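PDB 4NOB: polymeric immunoglobulin receptor from Mus musculus, which probably binds polymeric immunoglobulins at epithelial cells and carries them across to the secretions, its released extracellular part being known as secretory component. Local coordinates for residues A[26-31]-A[70-75]; A[37-42]-A[77-82]; A[51-54]-A[60-63]. All blocks are in the same frame, centred on the assembly; numbering follows the deposited sequence.

Contact 1 of 3, residues A[26-31]-A[70-75]; sequences CYYPDT and LINFPE. With NAG (2-acetamido-2-deoxy-beta-D-glucopyranose), chain B.
At one end of the V-type immunoglobulin β-sandwich, Tyr28, at the start of the loop after strand 22-27 (the B strand, leading into the CDR1-like loop), meets Asn72 near the end of strand 68-73 (the D strand). These two strands are the outer members of a three-stranded sheet with strand 78-83 between them, so side chains and not a backbone ladder join them. One hydrogen bond crosses: Tyr28 OH donates to Asn72 OD1 at 2.8 Å. The C=O...donor angle of 125° and the position of OH in the amide plane put the phenol on a lone pair of OD1, with ring and amide planes 34° apart. Tyr28 holds CG between its backbone N and carbonyl carbon (chi1 53°), a setting that sends the ring across to the D strand, where OH also packs 3.7 Å from Pro74 CA. The amide is fixed from both ends, because Asn72 ND2 donates to the carbonyl of Arg35 in the short helix of the same loop. The following residue, Phe73, packs against a glycan, presumably linked to Asn76 in an Asn-Asn-Thr sequon. Ile71 CG2 sits 3.6 Å above the plane on one side of the Phe73 ring, toward the rim. On the opposite face the sugar, NAG (N-acetylglucosamine), lays its C5 over the ring centre, and its C6 is 3.5 Å from Phe73 CD1.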
# COMPACT_ATOMS: atom_id res chain seq x y z
N CYS A 26 -0.56 2.91 7.01
CA CYS A 26 0.72 3.68 7.04
C CYS A 26 0.49 4.95 7.83
O CYS A 26 -0.49 5.67 7.65
CB CYS A 26 1.26 3.92 5.68
SG CYS A 26 1.89 2.29 4.99
N TYR A 27 1.48 5.28 8.69
CA TYR A 27 1.51 6.41 9.59
C TYR A 27 2.50 7.44 9.06
O TYR A 27 3.57 7.09 8.59
CB TYR A 27 2.04 5.96 10.94
CG TYR A 27 1.15 4.99 11.67
CD1 TYR A 27 1.25 3.63 11.42
CD2 TYR A 27 0.32 5.39 12.67
CE1 TYR A 27 0.43 2.69 12.16
CE2 TYR A 27 -0.45 4.49 13.36
CZ TYR A 27 -0.36 3.16 13.10
OH TYR A 27 -1.12 2.26 13.95
N TYR A 28 2.10 8.71 9.15
CA TYR A 28 2.96 9.78 8.67
C TYR A 28 3.12 10.86 9.75
O TYR A 28 2.41 10.86 10.78
CB TYR A 28 2.46 10.31 7.34
CG TYR A 28 1.02 10.73 7.29
CD1 TYR A 28 0.59 11.94 7.81
CD2 TYR A 28 0.07 9.93 6.65
CE1 TYR A 28 -0.73 12.33 7.71
CE2 TYR A 28 -1.24 10.34 6.54
CZ TYR A 28 -1.61 11.53 7.04
OH TYR A 28 -2.91 11.92 6.92
N PRO A 29 4.06 11.80 9.56
CA PRO A 29 4.26 12.78 10.63
C PRO A 29 3.04 13.75 10.74
O PRO A 29 2.36 14.05 9.76
CB PRO A 29 5.49 13.49 10.19
CG PRO A 29 6.18 12.54 9.27
CD PRO A 29 5.09 11.93 8.50
N ASP A 30 2.85 14.26 11.94
CA ASP A 30 1.77 15.17 12.27
C ASP A 30 2.09 16.58 11.81
O ASP A 30 2.56 17.42 12.61
CB ASP A 30 1.65 15.09 13.81
CG ASP A 30 0.61 16.02 14.44
OD1 ASP A 30 -0.15 16.73 13.76
OD2 ASP A 30 0.70 16.01 15.73
N THR A 31 1.90 16.82 10.54
CA THR A 31 1.98 18.15 9.93
C THR A 31 0.91 18.36 8.92
O THR A 31 0.39 17.39 8.32
CB THR A 31 3.35 18.44 9.27
OG1 THR A 31 3.48 17.87 7.97
CG2 THR A 31 4.53 18.14 10.20
N LEU A 70 -7.73 3.45 -1.26
CA LEU A 70 -6.73 4.15 -0.44
C LEU A 70 -7.52 5.23 0.28
O LEU A 70 -8.11 6.10 -0.38
CB LEU A 70 -5.56 4.65 -1.23
CG LEU A 70 -4.40 5.24 -0.44
CD1 LEU A 70 -3.19 5.34 -1.31
CD2 LEU A 70 -4.69 6.66 0.10
N ILE A 71 -7.57 5.22 1.61
CA ILE A 71 -8.34 6.18 2.36
C ILE A 71 -7.41 6.97 3.28
O ILE A 71 -6.69 6.34 4.11
CB ILE A 71 -9.37 5.52 3.28
CG1 ILE A 71 -10.23 4.49 2.53
CG2 ILE A 71 -10.24 6.59 3.94
CD1 ILE A 71 -11.14 3.61 3.39
N ASN A 72 -7.36 8.25 3.11
CA ASN A 72 -6.63 9.15 3.98
C ASN A 72 -7.45 9.43 5.18
O ASN A 72 -8.61 9.80 5.10
CB ASN A 72 -6.14 10.42 3.31
CG ASN A 72 -5.19 11.25 4.19
OD1 ASN A 72 -4.35 10.71 4.85
ND2 ASN A 72 -5.37 12.57 4.15
N PHE A 73 -6.82 9.37 6.36
CA PHE A 73 -7.42 9.72 7.64
C PHE A 73 -6.61 10.85 8.29
O PHE A 73 -5.79 10.59 9.21
CB PHE A 73 -7.52 8.50 8.57
CG PHE A 73 -8.47 7.44 8.13
CD1 PHE A 73 -9.83 7.68 8.17
CD2 PHE A 73 -7.99 6.19 7.77
CE1 PHE A 73 -10.73 6.72 7.80
CE2 PHE A 73 -8.94 5.24 7.41
CZ PHE A 73 -10.28 5.53 7.39
N PRO A 74 -6.77 12.09 7.85
CA PRO A 74 -6.01 13.16 8.44
C PRO A 74 -6.26 13.31 9.91
O PRO A 74 -5.34 13.75 10.63
CB PRO A 74 -6.43 14.36 7.64
CG PRO A 74 -7.69 13.95 7.01
CD PRO A 74 -7.68 12.54 6.79
N GLU A 75 -7.40 12.86 10.39
CA GLU A 75 -7.78 13.00 11.81
C GLU A 75 -6.88 12.21 12.73
O GLU A 75 -6.79 12.55 13.89
CB GLU A 75 -9.21 12.59 12.02
CG GLU A 75 -9.56 11.20 11.61
CD GLU A 75 -10.23 11.13 10.24
OE1 GLU A 75 -9.71 11.66 9.22
OE2 GLU A 75 -11.35 10.51 10.23
C1 NAG B . -7.75 6.44 12.20
C2 NAG B . -7.77 5.06 12.84
C3 NAG B . -8.77 4.13 12.14
C4 NAG B . -10.11 4.80 12.10
C5 NAG B . -9.89 6.14 11.39
C6 NAG B . -11.23 6.92 11.28
C7 NAG B . -5.65 4.22 13.79
C8 NAG B . -4.27 3.61 13.52
N2 NAG B . -6.41 4.52 12.73
O3 NAG B . -8.89 2.93 12.94
O4 NAG B . -11.10 4.03 11.34
O5 NAG B . -9.06 6.95 12.20
O6 NAG B . -11.82 7.07 12.60
O7 NAG B . -5.98 4.52 14.95

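Contact 2 of 3, residues A[37-42]-A[77-82]; sequences TRKYWC and NTFVIN
Strands 39-42 and 78-82 face each other across the interior of the domain, and Lys39 against Phe79 and Trp41 against Ile81 carry the contact. The axes of the segments 39-42 and 78-82 approach to 8.6 Å, their N-to-C directions 36° apart, a separation that places the strands in different sheets. Lys39 lies over the face of the Phe79 ring: its CB stands 3.9 Å from the ring centroid and 9° off the normal, a CH-pi contact, while its CD reaches Phe79 CD1 at 3.9 Å. The rest of the lysine bends away, so the charge leaves the aromatic surface; Lys39 NZ donates to Thr37 O at 2.7 Å, in the carbonyl plane, and also to the carbonyl of Arg35. This is the core of the V-set β-sandwich, strand C against strand E, and Trp41 is its characteristic C-strand tryptophan. With CG between backbone N and carbonyl carbon (chi1 63°), the Phe79 ring presents a face to Lys39 and an edge to Tyr40 O, which lies 3.8 Å from Phe79 CE2. Replacing Phe79 by an alanine would probably leave the aliphatic part of Lys39 without the ring face it lies on and open a gap between the sheets. Two residues further along each strand, Ile81 CG2 sits over a face of the Trp41 indole, 4.0 Å from the five-membered-ring centroid, as Ile81 CD1 touches Trp41 CE3 at 3.8 Å. Trp41 NE1, in that same five-membered ring, is hydrogen-bonded to Tyr64 OH.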
# COMPACT_ATOMS: atom_id res chain seq x y z
N THR A 37 -0.88 16.12 1.45
CA THR A 37 -0.06 15.76 0.31
C THR A 37 -0.57 14.50 -0.34
O THR A 37 -1.36 13.73 0.26
CB THR A 37 1.39 15.69 0.66
OG1 THR A 37 2.16 15.81 -0.57
CG2 THR A 37 1.79 14.48 1.42
N ARG A 38 -0.09 14.22 -1.55
CA ARG A 38 -0.40 12.95 -2.25
C ARG A 38 0.08 11.75 -1.41
O ARG A 38 1.18 11.73 -0.87
CB ARG A 38 0.28 12.94 -3.61
CG ARG A 38 0.18 11.66 -4.37
CD ARG A 38 0.84 11.81 -5.71
NE ARG A 38 0.88 10.55 -6.51
CZ ARG A 38 1.88 9.68 -6.53
NH1 ARG A 38 3.05 9.87 -5.92
NH2 ARG A 38 1.73 8.63 -7.33
N LYS A 39 -0.79 10.75 -1.29
CA LYS A 39 -0.45 9.47 -0.75
C LYS A 39 -0.44 8.46 -1.86
O LYS A 39 -1.26 8.49 -2.79
CB LYS A 39 -1.51 9.02 0.25
CG LYS A 39 -2.03 10.03 1.23
CD LYS A 39 -1.04 10.63 2.15
CE LYS A 39 -1.52 11.61 3.19
NZ LYS A 39 -2.28 12.72 2.59
N TYR A 40 0.43 7.44 -1.73
CA TYR A 40 0.50 6.39 -2.77
C TYR A 40 0.85 5.04 -2.20
O TYR A 40 1.44 4.91 -1.14
CB TYR A 40 1.51 6.79 -3.88
CG TYR A 40 2.92 6.91 -3.43
CD1 TYR A 40 3.75 5.80 -3.27
CD2 TYR A 40 3.47 8.13 -3.06
CE1 TYR A 40 5.03 5.94 -2.80
CE2 TYR A 40 4.74 8.23 -2.58
CZ TYR A 40 5.53 7.11 -2.43
OH TYR A 40 6.87 7.19 -2.02
N TRP A 41 0.54 4.03 -3.01
CA TRP A 41 0.93 2.65 -2.83
C TRP A 41 1.51 2.26 -4.19
O TRP A 41 0.85 2.34 -5.20
CB TRP A 41 -0.25 1.80 -2.46
CG TRP A 41 -0.08 0.33 -2.41
CD1 TRP A 41 -0.60 -0.57 -3.30
CD2 TRP A 41 0.61 -0.46 -1.41
NE1 TRP A 41 -0.27 -1.86 -2.96
CE2 TRP A 41 0.43 -1.81 -1.76
CE3 TRP A 41 1.34 -0.14 -0.26
CZ2 TRP A 41 0.92 -2.86 -0.99
CZ3 TRP A 41 1.82 -1.18 0.49
CH2 TRP A 41 1.60 -2.52 0.12
N CYS A 42 2.71 1.70 -4.17
CA CYS A 42 3.43 1.33 -5.41
C CYS A 42 4.14 -0.02 -5.22
O CYS A 42 4.46 -0.43 -4.11
CB CYS A 42 4.41 2.43 -5.81
SG CYS A 42 5.76 2.76 -4.66
N ASN A 77 -3.58 11.13 11.29
CA ASN A 77 -2.31 11.13 10.58
C ASN A 77 -1.93 9.75 10.02
O ASN A 77 -0.78 9.31 10.14
CB ASN A 77 -1.19 11.74 11.42
CG ASN A 77 -1.58 13.10 11.89
OD1 ASN A 77 -1.93 13.95 11.05
ND2 ASN A 77 -1.42 13.38 13.16
N THR A 78 -2.89 9.05 9.44
CA THR A 78 -2.66 7.81 8.78
C THR A 78 -3.37 7.76 7.44
O THR A 78 -4.26 8.55 7.18
CB THR A 78 -3.19 6.58 9.59
OG1 THR A 78 -4.61 6.56 9.67
CG2 THR A 78 -2.59 6.59 10.98
N PHE A 79 -2.98 6.80 6.64
CA PHE A 79 -3.84 6.36 5.51
C PHE A 79 -3.83 4.86 5.40
O PHE A 79 -2.95 4.19 5.97
CB PHE A 79 -3.40 7.00 4.14
CG PHE A 79 -2.02 6.66 3.61
CD1 PHE A 79 -0.90 7.28 4.13
CD2 PHE A 79 -1.87 5.77 2.50
CE1 PHE A 79 0.37 6.96 3.63
CE2 PHE A 79 -0.61 5.53 2.02
CZ PHE A 79 0.45 6.14 2.54
N VAL A 80 -4.87 4.32 4.78
CA VAL A 80 -5.08 2.88 4.70
C VAL A 80 -5.18 2.46 3.23
O VAL A 80 -5.85 3.16 2.45
CB VAL A 80 -6.27 2.44 5.50
CG1 VAL A 80 -6.47 0.97 5.46
CG2 VAL A 80 -6.17 2.91 6.91
N ILE A 81 -4.51 1.36 2.91
CA ILE A 81 -4.65 0.75 1.61
C ILE A 81 -5.34 -0.57 1.79
O ILE A 81 -4.87 -1.46 2.48
CB ILE A 81 -3.24 0.52 0.98
CG1 ILE A 81 -2.43 1.80 0.91
CG2 ILE A 81 -3.40 -0.06 -0.39
CD1 ILE A 81 -1.23 1.82 1.79
N ASN A 82 -6.51 -0.67 1.19
CA ASN A 82 -7.30 -1.94 1.21
C ASN A 82 -7.16 -2.63 -0.11
O ASN A 82 -7.33 -1.99 -1.16
CB ASN A 82 -8.76 -1.60 1.48
CG ASN A 82 -9.02 -1.08 2.90
OD1 ASN A 82 -8.37 -1.47 3.81
ND2 ASN A 82 -9.98 -0.23 3.02

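Contact 3 of 3, residues A[51-54]-A[60-63]; sequences TTLI and LSKE
Thr52 makes the first, slight approach, its O lying 4.5 Å from Ser61 CB. The chain turns a corner at Leu53, which does most of the work. Leu53 CD2 rests 3.7 Å from Ser61 CB, while Leu53 O accepts from Ser61 N at 2.9 Å. The N-H...O angle of 168° makes that bond nearly straight, although the donor is tilted 28° from the carbonyl plane. The same oxygen receives a CA-H...O contact from Leu60 CA at 3.6 Å. Ser61, with OG anti to its own N (chi1 170°), uses its hydroxyl oxygen to accept from Glu63 N at 3.0 Å, an ST turn at the start of the 3-10 segment. Next, Ile54 pairs with Leu60 as an antiparallel, non-hydrogen-bonded couple. Their side chains run side by side on one face, Ile54 CD1 meeting Leu60 CD1 at 3.5 Å, and Ile54 goes on to touch Ala68 and Leu70. Leu53 and Ile54 together stand opposite Trp41 in a classic bulge. The pairing closes the C'-C'' hairpin that sets V-type domains apart. Because its one bond across is between backbone atoms, the pairing itself does not depend on a polar side chain; the leucines and Ile54 add apolar cover.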
# COMPACT_ATOMS: atom_id res chain seq x y z
N THR A 51 6.21 1.42 -9.16
CA THR A 51 5.07 1.74 -10.02
C THR A 51 3.82 1.93 -9.17
O THR A 51 3.42 0.98 -8.55
CB THR A 51 4.86 0.67 -11.06
OG1 THR A 51 6.07 0.60 -11.91
CG2 THR A 51 3.58 0.84 -11.89
N THR A 52 3.25 3.11 -9.30
CA THR A 52 2.01 3.43 -8.59
C THR A 52 0.91 2.55 -8.98
O THR A 52 0.58 2.40 -10.18
CB THR A 52 1.59 4.87 -8.77
OG1 THR A 52 2.68 5.71 -8.40
CG2 THR A 52 0.42 5.27 -7.86
N LEU A 53 0.25 1.95 -7.98
CA LEU A 53 -0.93 1.15 -8.18
C LEU A 53 -2.21 1.84 -7.69
O LEU A 53 -3.28 1.61 -8.26
CB LEU A 53 -0.83 -0.21 -7.44
CG LEU A 53 0.32 -1.07 -7.98
CD1 LEU A 53 0.49 -2.28 -7.09
CD2 LEU A 53 0.11 -1.46 -9.45
N ILE A 54 -2.10 2.72 -6.70
CA ILE A 54 -3.26 3.51 -6.25
C ILE A 54 -2.76 4.75 -5.62
O ILE A 54 -1.66 4.70 -4.96
CB ILE A 54 -4.21 2.62 -5.35
CG1 ILE A 54 -5.45 3.40 -5.02
CG2 ILE A 54 -3.49 2.11 -4.14
CD1 ILE A 54 -6.57 2.49 -4.41
N LEU A 60 -5.89 4.67 -10.19
CA LEU A 60 -5.96 3.27 -9.96
C LEU A 60 -5.37 2.48 -11.10
O LEU A 60 -5.79 2.69 -12.25
CB LEU A 60 -7.39 2.78 -9.70
CG LEU A 60 -7.63 1.35 -9.15
CD1 LEU A 60 -7.12 1.36 -7.68
CD2 LEU A 60 -9.07 0.93 -9.22
N SER A 61 -4.48 1.53 -10.86
CA SER A 61 -4.02 0.63 -11.87
C SER A 61 -5.09 -0.32 -12.28
O SER A 61 -5.88 -0.79 -11.47
CB SER A 61 -2.87 -0.20 -11.28
OG SER A 61 -2.53 -1.30 -12.18
N LYS A 62 -5.10 -0.71 -13.56
CA LYS A 62 -6.07 -1.72 -13.99
C LYS A 62 -5.88 -3.02 -13.24
O LYS A 62 -6.84 -3.82 -13.13
CB LYS A 62 -5.93 -1.95 -15.50
CG LYS A 62 -4.64 -2.56 -15.93
CD LYS A 62 -4.50 -2.55 -17.47
CE LYS A 62 -3.13 -3.10 -17.85
NZ LYS A 62 -2.95 -2.87 -19.33
N GLU A 63 -4.70 -3.29 -12.67
CA GLU A 63 -4.52 -4.49 -11.91
C GLU A 63 -5.37 -4.53 -10.63
O GLU A 63 -5.54 -5.61 -10.03
CB GLU A 63 -3.08 -4.61 -11.46
CG GLU A 63 -2.08 -4.69 -12.61
CD GLU A 63 -2.40 -5.72 -13.64
OE1 GLU A 63 -3.00 -6.80 -13.29
OE2 GLU A 63 -2.07 -5.43 -14.84

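Contact 2 is the core contact: every touching residue is buried, and ring faces take up aliphatic groups between the two sheets. Contact 1, at one end of the domain, is partly buried and hangs on a side-chain hydrogen bond, with the sugar beyond it; contact 3, at the surface, relies on a backbone bond within a hairpin. Contacts 1 and 2 share a sheet, since strand 78-83 pairs with strand 68-73, and Ile71 O to Val80 N (2.8 Å) is a probable hydrogen bond there. Contacts 2 and 3 share the other, where Trp41 O probably accepts from Leu53 N (2.9 Å). With centres about 20 Å apart, contacts 1 and 3 still touch where Ile54 CD1 meets Leu70 N.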